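Side-chain contacts in hypothetical protein DUF871 (Enterococcus faecalis, PDB 2P0O), which is of unknown function but probably acts as a 6-phospho-N-acetylmuramidase of the MupG family, joining a TIM barrel to a cyclophilin-like domain: residues A[20-23]-A[24-28]; A[227-230]-A[231-235]; A[102-105]-A[106-109]; A[117-120]-A[121-124]. One frame throughout, in Å; residues are numbered along the deposited sequence.

Along the chain the order is interaction 1, interaction 3, interaction 4, interaction 2; all are local, each closing no more than a turn of helix or loop, so they follow in series and none nests in or crosses another. Interaction 1 lies on helix 17-28, the first of the barrel. Interaction 3 starts helix 104-111, and interaction 4 ends the next strand, 115-119; the two meet where Met107 packs on Leu118. Interaction 2 starts helix 228-240, after the eighth strand, and comes back beside interaction 1: Lys25 CB lies 3.6 Å from Met231 CE. The helix after the eighth barrel strand thus packs against the helix after the first, far from interactions 3 and 4.

Interaction 1: A[20-23]-A[24-28]; sequences IIYI and KKMKA
The amide of Met26 gives its hydrogen to Tyr22 O over 2.9 Å, among the shortest of four successive bonds that carry the helix from residues 20-23 into 24-28. The same four-residue step brings the two side chains together. Tyr22 has its ring carbon CG anti to the backbone N (chi1 176°), which swings the ring forward along the helix toward Met26. There Met26 CG sits over one face of the ring, offset toward its rim and only 3.4 Å from Tyr22 CE1, a CH-pi contact. The chain of Met26, a selenomethionine, then bends at both chi2 and chi3: SE stands obliquely to the ring, 4.7 Å from the centroid of the Tyr22 ring, and the terminal CE comes 3.6 Å from Tyr22 OH. A long, flexible, polarisable side chain suits this place because it can fold round a flat ring and still fill the buried side, where both residues touch Ile7 of strand 4-8.

On the other flanks, isoleucine and lysine run alongside each other. Ile20 CG2 meets Lys24 CE at 3.7 Å, and Ile21 CG2 meets Lys25 CE at 3.8 Å; each extended lysine lends its methylenes as greasy cover and carries its ammonium onward. Ile23 faces inward, onto Ile7 and Ile58. Lys27 turns instead to a salt bridge with Asp32. With an apolar face on the barrel and lysines on the solvent-facing flank, helix 17-28 is a typical amphipathic helix of a TIM barrel, here linking strands 4-8 and 33-38 and displaying an i to i+4 Met-aromatic pair.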
# COMPACT_ATOMS: atom_id res chain seq x y z
N ILE A 20 -10.90 14.29 -7.61
CA ILE A 20 -11.38 13.55 -8.78
C ILE A 20 -10.21 13.11 -9.69
O ILE A 20 -10.10 11.92 -10.03
CB ILE A 20 -12.48 14.37 -9.53
CG1 ILE A 20 -13.71 14.52 -8.63
CG2 ILE A 20 -12.85 13.74 -10.87
CD1 ILE A 20 -14.68 15.60 -9.06
N ILE A 21 -9.33 14.04 -10.05
CA ILE A 21 -8.08 13.71 -10.77
C ILE A 21 -7.36 12.53 -10.10
O ILE A 21 -7.05 11.53 -10.75
CB ILE A 21 -7.15 14.95 -10.91
CG1 ILE A 21 -7.74 15.92 -11.93
CG2 ILE A 21 -5.77 14.56 -11.40
CD1 ILE A 21 -7.33 17.38 -11.74
N TYR A 22 -7.14 12.66 -8.79
CA TYR A 22 -6.54 11.64 -7.98
C TYR A 22 -7.22 10.27 -8.07
O TYR A 22 -6.54 9.24 -8.27
CB TYR A 22 -6.51 12.10 -6.52
CG TYR A 22 -5.98 11.06 -5.53
CD1 TYR A 22 -4.63 10.68 -5.52
CD2 TYR A 22 -6.83 10.48 -4.58
CE1 TYR A 22 -4.14 9.71 -4.57
CE2 TYR A 22 -6.37 9.54 -3.65
CZ TYR A 22 -5.03 9.17 -3.63
OH TYR A 22 -4.62 8.23 -2.68
N ILE A 23 -8.54 10.25 -7.86
CA ILE A 23 -9.31 9.01 -7.89
C ILE A 23 -9.13 8.28 -9.25
O ILE A 23 -8.79 7.08 -9.31
CB ILE A 23 -10.81 9.26 -7.58
CG1 ILE A 23 -11.00 9.64 -6.11
CG2 ILE A 23 -11.64 8.02 -7.91
CD1 ILE A 23 -12.38 10.26 -5.82
N LYS A 24 -9.30 9.03 -10.32
CA LYS A 24 -9.15 8.51 -11.68
C LYS A 24 -7.74 7.96 -11.94
O LYS A 24 -7.59 6.87 -12.51
CB LYS A 24 -9.52 9.58 -12.71
CG LYS A 24 -10.97 9.97 -12.70
CD LYS A 24 -11.34 10.80 -13.96
CE LYS A 24 -12.68 11.49 -13.76
NZ LYS A 24 -13.40 11.86 -15.04
N LYS A 25 -6.71 8.71 -11.53
CA LYS A 25 -5.33 8.25 -11.68
C LYS A 25 -5.06 6.99 -10.87
O LYS A 25 -4.40 6.08 -11.35
CB LYS A 25 -4.36 9.32 -11.24
CG LYS A 25 -4.01 10.27 -12.34
CD LYS A 25 -3.14 11.40 -11.83
CE LYS A 25 -3.03 12.45 -12.92
NZ LYS A 25 -2.07 13.48 -12.46
N MSE A 26 -5.58 6.93 -9.65
CA MSE A 26 -5.35 5.77 -8.78
C MSE A 26 -5.96 4.51 -9.41
O MSE A 26 -5.32 3.46 -9.43
CB MSE A 26 -5.84 6.04 -7.36
CG MSE A 26 -4.98 7.09 -6.63
SE MSE A 26 -3.07 6.56 -6.48
CE MSE A 26 -3.17 5.63 -4.76
N LYS A 27 -7.18 4.63 -9.94
CA LYS A 27 -7.77 3.54 -10.70
C LYS A 27 -6.85 3.04 -11.83
O LYS A 27 -6.60 1.83 -11.92
CB LYS A 27 -9.14 3.92 -11.26
CG LYS A 27 -9.69 2.89 -12.25
CD LYS A 27 -10.21 1.68 -11.51
CE LYS A 27 -10.73 0.66 -12.49
NZ LYS A 27 -11.33 -0.47 -11.73
N ALA A 28 -6.36 3.94 -12.68
CA ALA A 28 -5.39 3.56 -13.72
C ALA A 28 -4.07 2.99 -13.16
O ALA A 28 -3.31 2.33 -13.86
CB ALA A 28 -5.12 4.73 -14.69

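Interaction 2: A[227-230]-A[231-235]; sequences SERT and MAQFG
Arg229 sets CG anti to its own amide nitrogen (chi1 -171°) and runs extended to NE, while Gln233 places CG anti to the carbonyl carbon (chi1 -75°); the four-residue spacing puts both on one flank, and these torsions bring their ends to within reach of one water. This is the first turn of helix 228-240, the helix that follows the eighth strand of the TIM barrel, with Ser227 at the N-cap position. Guanidinium and amide planes stand 77° apart, and the water joins them: it accepts from Arg229 NH1 at 2.9 Å, in the plane of the guanidinium, and donates to Gln233 OE1 at 2.7 Å. Its other hydrogen goes to Thr230 OG1, which is also bonded to Asp181.

Long polar chains suit this flank, since their ends have partners beyond the helix: Arg229 forms salt bridges with Asp342 and Glu246, and Gln233 NE2 bonds to Leu244 O, tying the barrel to the C-terminal part. Ala232, small, lets Ile363 and Phe367 of helix 363-370 come close. Met231 lays CG 3.2 Å from Ser227 O, the carbonyl its own amide bonds. Beside the buried ring of Phe234, the Thr230 methyl CG2 rests 3.8 Å from Phe234 CE2.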
# COMPACT_ATOMS: atom_id res chain seq x y z
N SER A 227 2.06 10.98 -2.66
CA SER A 227 2.79 11.92 -3.52
C SER A 227 2.90 11.38 -4.95
O SER A 227 2.73 10.18 -5.18
CB SER A 227 4.19 12.12 -2.97
OG SER A 227 4.92 10.91 -3.12
N GLU A 228 3.17 12.26 -5.91
CA GLU A 228 3.45 11.87 -7.28
C GLU A 228 4.55 10.79 -7.40
O GLU A 228 4.44 9.87 -8.22
CB GLU A 228 3.82 13.10 -8.13
CG GLU A 228 2.70 14.14 -8.24
CD GLU A 228 1.77 13.91 -9.44
OE1 GLU A 228 2.00 12.94 -10.21
OE2 GLU A 228 0.81 14.71 -9.62
N ARG A 229 5.59 10.92 -6.57
CA ARG A 229 6.70 9.99 -6.55
C ARG A 229 6.24 8.58 -6.22
O ARG A 229 6.68 7.57 -6.82
CB ARG A 229 7.70 10.45 -5.48
CG ARG A 229 9.02 9.69 -5.50
CD ARG A 229 9.92 10.14 -4.34
NE ARG A 229 11.26 9.57 -4.49
CZ ARG A 229 11.63 8.34 -4.12
NH1 ARG A 229 10.76 7.49 -3.56
NH2 ARG A 229 12.88 7.95 -4.32
N THR A 230 5.38 8.52 -5.20
CA THR A 230 4.87 7.26 -4.72
C THR A 230 3.89 6.65 -5.72
O THR A 230 3.91 5.46 -5.96
CB THR A 230 4.26 7.45 -3.30
OG1 THR A 230 5.29 7.93 -2.44
CG2 THR A 230 3.72 6.15 -2.74
N MSE A 231 3.02 7.49 -6.29
CA MSE A 231 2.16 7.07 -7.42
C MSE A 231 2.95 6.40 -8.56
O MSE A 231 2.54 5.37 -9.11
CB MSE A 231 1.39 8.27 -7.98
CG MSE A 231 0.42 8.83 -6.98
SE MSE A 231 -0.53 10.44 -7.56
CE MSE A 231 -1.61 9.63 -8.97
N ALA A 232 4.09 7.01 -8.88
CA ALA A 232 4.97 6.55 -9.96
C ALA A 232 5.53 5.18 -9.64
O ALA A 232 5.69 4.36 -10.54
CB ALA A 232 6.10 7.53 -10.19
N GLN A 233 5.83 4.94 -8.35
CA GLN A 233 6.34 3.65 -7.91
C GLN A 233 5.24 2.58 -8.05
O GLN A 233 5.51 1.50 -8.59
CB GLN A 233 6.93 3.72 -6.50
CG GLN A 233 8.31 4.41 -6.50
CD GLN A 233 8.94 4.50 -5.12
OE1 GLN A 233 8.29 4.91 -4.15
NE2 GLN A 233 10.20 4.13 -5.03
N PHE A 234 4.02 2.89 -7.58
CA PHE A 234 2.88 1.99 -7.78
C PHE A 234 2.71 1.71 -9.26
O PHE A 234 2.63 0.55 -9.66
CB PHE A 234 1.56 2.54 -7.18
CG PHE A 234 1.42 2.29 -5.68
CD1 PHE A 234 1.04 1.03 -5.19
CD2 PHE A 234 1.63 3.34 -4.77
CE1 PHE A 234 0.90 0.80 -3.79
CE2 PHE A 234 1.48 3.12 -3.36
CZ PHE A 234 1.12 1.86 -2.89
N GLY A 235 2.70 2.78 -10.05
CA GLY A 235 2.42 2.68 -11.46
C GLY A 235 3.47 1.85 -12.15
O GLY A 235 3.14 1.00 -12.97
O HOH W 1 7.92 7.29 -2.89

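Interaction 3: A[102-105]-A[106-109]; sequences ITIE and QMAH
Thr103 and Gln106 exchange hydrogen bonds in a capping box, the classic start of a helix. Thr103 OG1, held between backbone N and carbonyl carbon (chi1 73°), accepts from Gln106 N at 3.0 Å. In return Gln106 OE1 takes the hydrogen of Thr103 N at 2.7 Å, with the donor in the plane of the amide carbonyl. A third, weak bond links Thr103 OG1 to Gln106 OE1. Threonine suits the cap because its short hydroxyl reaches forward to the amide three residues on, and glutamine has the length to return the bond.

A second polar grip is on Glu105 O, which accepts from both His109 N and His109 ND1, the ring nitrogen at 3.0 Å, from opposite faces of the carbonyl plane. Glu105 O lies 28° out of the plane of the His109 ring, and that bond is the more bent of the two.

The apolar contacts gather round Met107, a selenomethionine. Ile102 CG2 meets Met107 CG at 3.7 Å, a hydrophobic staple, joining the residue before the N-cap to the fourth residue of the helix, and Ile104 CD1 approaches Met107 CE at 4.0 Å. Met107 packs on Ile116 of strand 115-119 and, with Ile104, on Leu131 of helix 125-133.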
# COMPACT_ATOMS: atom_id res chain seq x y z
N ILE A 102 -26.46 -0.86 14.91
CA ILE A 102 -26.99 -1.91 14.02
C ILE A 102 -26.71 -3.27 14.65
O ILE A 102 -25.60 -3.52 15.13
CB ILE A 102 -26.39 -1.80 12.56
CG1 ILE A 102 -26.88 -0.54 11.84
CG2 ILE A 102 -26.67 -3.06 11.73
CD1 ILE A 102 -28.40 -0.31 11.79
N THR A 103 -27.70 -4.15 14.67
CA THR A 103 -27.49 -5.48 15.22
C THR A 103 -26.72 -6.41 14.27
O THR A 103 -26.71 -6.22 13.05
CB THR A 103 -28.80 -6.17 15.63
OG1 THR A 103 -29.50 -6.57 14.45
CG2 THR A 103 -29.67 -5.24 16.46
N ILE A 104 -26.09 -7.42 14.87
CA ILE A 104 -25.42 -8.49 14.14
C ILE A 104 -26.41 -9.14 13.16
O ILE A 104 -26.04 -9.48 12.02
CB ILE A 104 -24.85 -9.55 15.13
CG1 ILE A 104 -23.69 -8.96 15.95
CG2 ILE A 104 -24.42 -10.80 14.41
CD1 ILE A 104 -22.41 -8.68 15.17
N GLU A 105 -27.65 -9.27 13.61
CA GLU A 105 -28.73 -9.83 12.81
C GLU A 105 -29.06 -9.01 11.56
O GLU A 105 -29.25 -9.58 10.47
CB GLU A 105 -29.98 -10.01 13.67
CG GLU A 105 -31.13 -10.68 12.95
CD GLU A 105 -32.45 -10.51 13.66
OE1 GLU A 105 -32.46 -10.14 14.86
OE2 GLU A 105 -33.50 -10.76 13.02
N GLN A 106 -29.15 -7.69 11.72
CA GLN A 106 -29.36 -6.80 10.58
C GLN A 106 -28.21 -6.95 9.59
O GLN A 106 -28.42 -7.03 8.37
CB GLN A 106 -29.44 -5.36 11.05
CG GLN A 106 -30.79 -5.00 11.66
CD GLN A 106 -30.72 -3.68 12.36
OE1 GLN A 106 -29.93 -3.49 13.28
NE2 GLN A 106 -31.53 -2.73 11.92
N MSE A 107 -27.01 -7.03 10.15
CA MSE A 107 -25.79 -7.15 9.39
C MSE A 107 -25.71 -8.43 8.58
O MSE A 107 -25.25 -8.40 7.45
CB MSE A 107 -24.59 -7.04 10.33
CG MSE A 107 -24.20 -5.60 10.57
SE MSE A 107 -22.69 -5.39 11.82
CE MSE A 107 -21.79 -7.11 11.57
N ALA A 108 -26.14 -9.54 9.18
CA ALA A 108 -26.18 -10.82 8.49
C ALA A 108 -27.11 -10.75 7.28
O ALA A 108 -26.71 -11.07 6.16
CB ALA A 108 -26.62 -11.92 9.45
N HIS A 109 -28.35 -10.30 7.52
CA HIS A 109 -29.33 -10.08 6.46
C HIS A 109 -28.81 -9.18 5.36
O HIS A 109 -29.04 -9.44 4.18
CB HIS A 109 -30.62 -9.47 7.02
CG HIS A 109 -31.52 -10.47 7.67
ND1 HIS A 109 -31.16 -11.18 8.79
CD2 HIS A 109 -32.78 -10.87 7.36
CE1 HIS A 109 -32.15 -11.98 9.15
NE2 HIS A 109 -33.15 -11.81 8.30

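Interaction 4: A[117-120]-A[121-124]; sequences GLNA and STIT
Asn119 O takes two backbone hydrogens. Ile123 N comes almost straight down the carbonyl at 3.1 Å, while Thr122 N, at 3.2 Å, stands well above the carbonyl plane. The side-chain carbonyl of Asn119 accepts a further bond: with CG anti to the backbone N (chi1 -179°), OD1 reaches forward to Ser121 N at 3.1 Å. Thr122 crosses this side chain at about a right angle, its OG1 3.4 Å from Asn119 CB. On the buried side Leu118 CD1 meets Ile123 CD1 at a looser 4.3 Å.

The side-chain bond makes an Asx turn, superimposed on a beta turn through residues 119-122, and asparagine suits the corner because its short amide can mimic a backbone carbonyl. The turn leaves the C-terminal end of strand 115-119, the fifth of the barrel, the end where TIM-barrel enzymes commonly have their active sites.

Further out, a water donates to Ala120 O and to Ile123 O, 2.7 Å from each, bridging the bend. Ala120 bonds through its backbone to Trp144 on the next strand, and Ile123 lies against Trp166 and Leu167 of helix 157-169. Thr124 then takes the N-cap position of helix 125-133, its amide bonded to Glu127 OE1.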
# COMPACT_ATOMS: atom_id res chain seq x y z
N GLY A 117 -18.69 -4.29 6.50
CA GLY A 117 -17.43 -4.00 7.16
C GLY A 117 -17.53 -4.33 8.63
O GLY A 117 -18.47 -3.89 9.31
N LEU A 118 -16.60 -5.13 9.11
CA LEU A 118 -16.44 -5.39 10.54
C LEU A 118 -15.17 -4.68 11.05
O LEU A 118 -14.32 -4.24 10.26
CB LEU A 118 -16.33 -6.88 10.82
CG LEU A 118 -17.37 -7.78 10.15
CD1 LEU A 118 -16.98 -9.23 10.37
CD2 LEU A 118 -18.76 -7.49 10.74
N ASN A 119 -15.08 -4.56 12.36
CA ASN A 119 -13.93 -3.97 12.98
C ASN A 119 -12.99 -5.12 13.38
O ASN A 119 -13.30 -5.89 14.26
CB ASN A 119 -14.38 -3.11 14.16
CG ASN A 119 -13.21 -2.41 14.87
OD1 ASN A 119 -12.06 -2.86 14.80
ND2 ASN A 119 -13.50 -1.31 15.54
N ALA A 120 -11.86 -5.24 12.69
CA ALA A 120 -10.92 -6.35 12.90
C ALA A 120 -10.50 -6.55 14.36
O ALA A 120 -10.40 -7.69 14.83
CB ALA A 120 -9.70 -6.21 12.00
N SER A 121 -10.35 -5.45 15.10
CA SER A 121 -9.89 -5.46 16.48
C SER A 121 -10.94 -5.80 17.53
O SER A 121 -10.58 -6.25 18.62
CB SER A 121 -9.31 -4.09 16.84
OG SER A 121 -8.40 -3.69 15.83
N THR A 122 -12.21 -5.55 17.26
CA THR A 122 -13.24 -5.76 18.29
C THR A 122 -14.13 -6.96 18.02
O THR A 122 -14.87 -7.39 18.91
CB THR A 122 -14.18 -4.55 18.45
OG1 THR A 122 -14.99 -4.42 17.25
CG2 THR A 122 -13.40 -3.26 18.75
N ILE A 123 -14.12 -7.46 16.78
CA ILE A 123 -15.01 -8.57 16.46
C ILE A 123 -14.66 -9.74 17.37
O ILE A 123 -13.49 -10.11 17.50
CB ILE A 123 -15.04 -8.94 14.93
CG1 ILE A 123 -16.17 -9.93 14.62
CG2 ILE A 123 -13.73 -9.56 14.47
CD1 ILE A 123 -17.58 -9.34 14.58
N THR A 124 -15.67 -10.28 18.03
CA THR A 124 -15.51 -11.41 18.94
C THR A 124 -15.93 -12.71 18.28
O THR A 124 -16.70 -12.71 17.32
CB THR A 124 -16.35 -11.25 20.24
OG1 THR A 124 -17.74 -11.39 19.91
CG2 THR A 124 -16.11 -9.89 20.92
O HOH W 2 -10.99 -9.13 17.01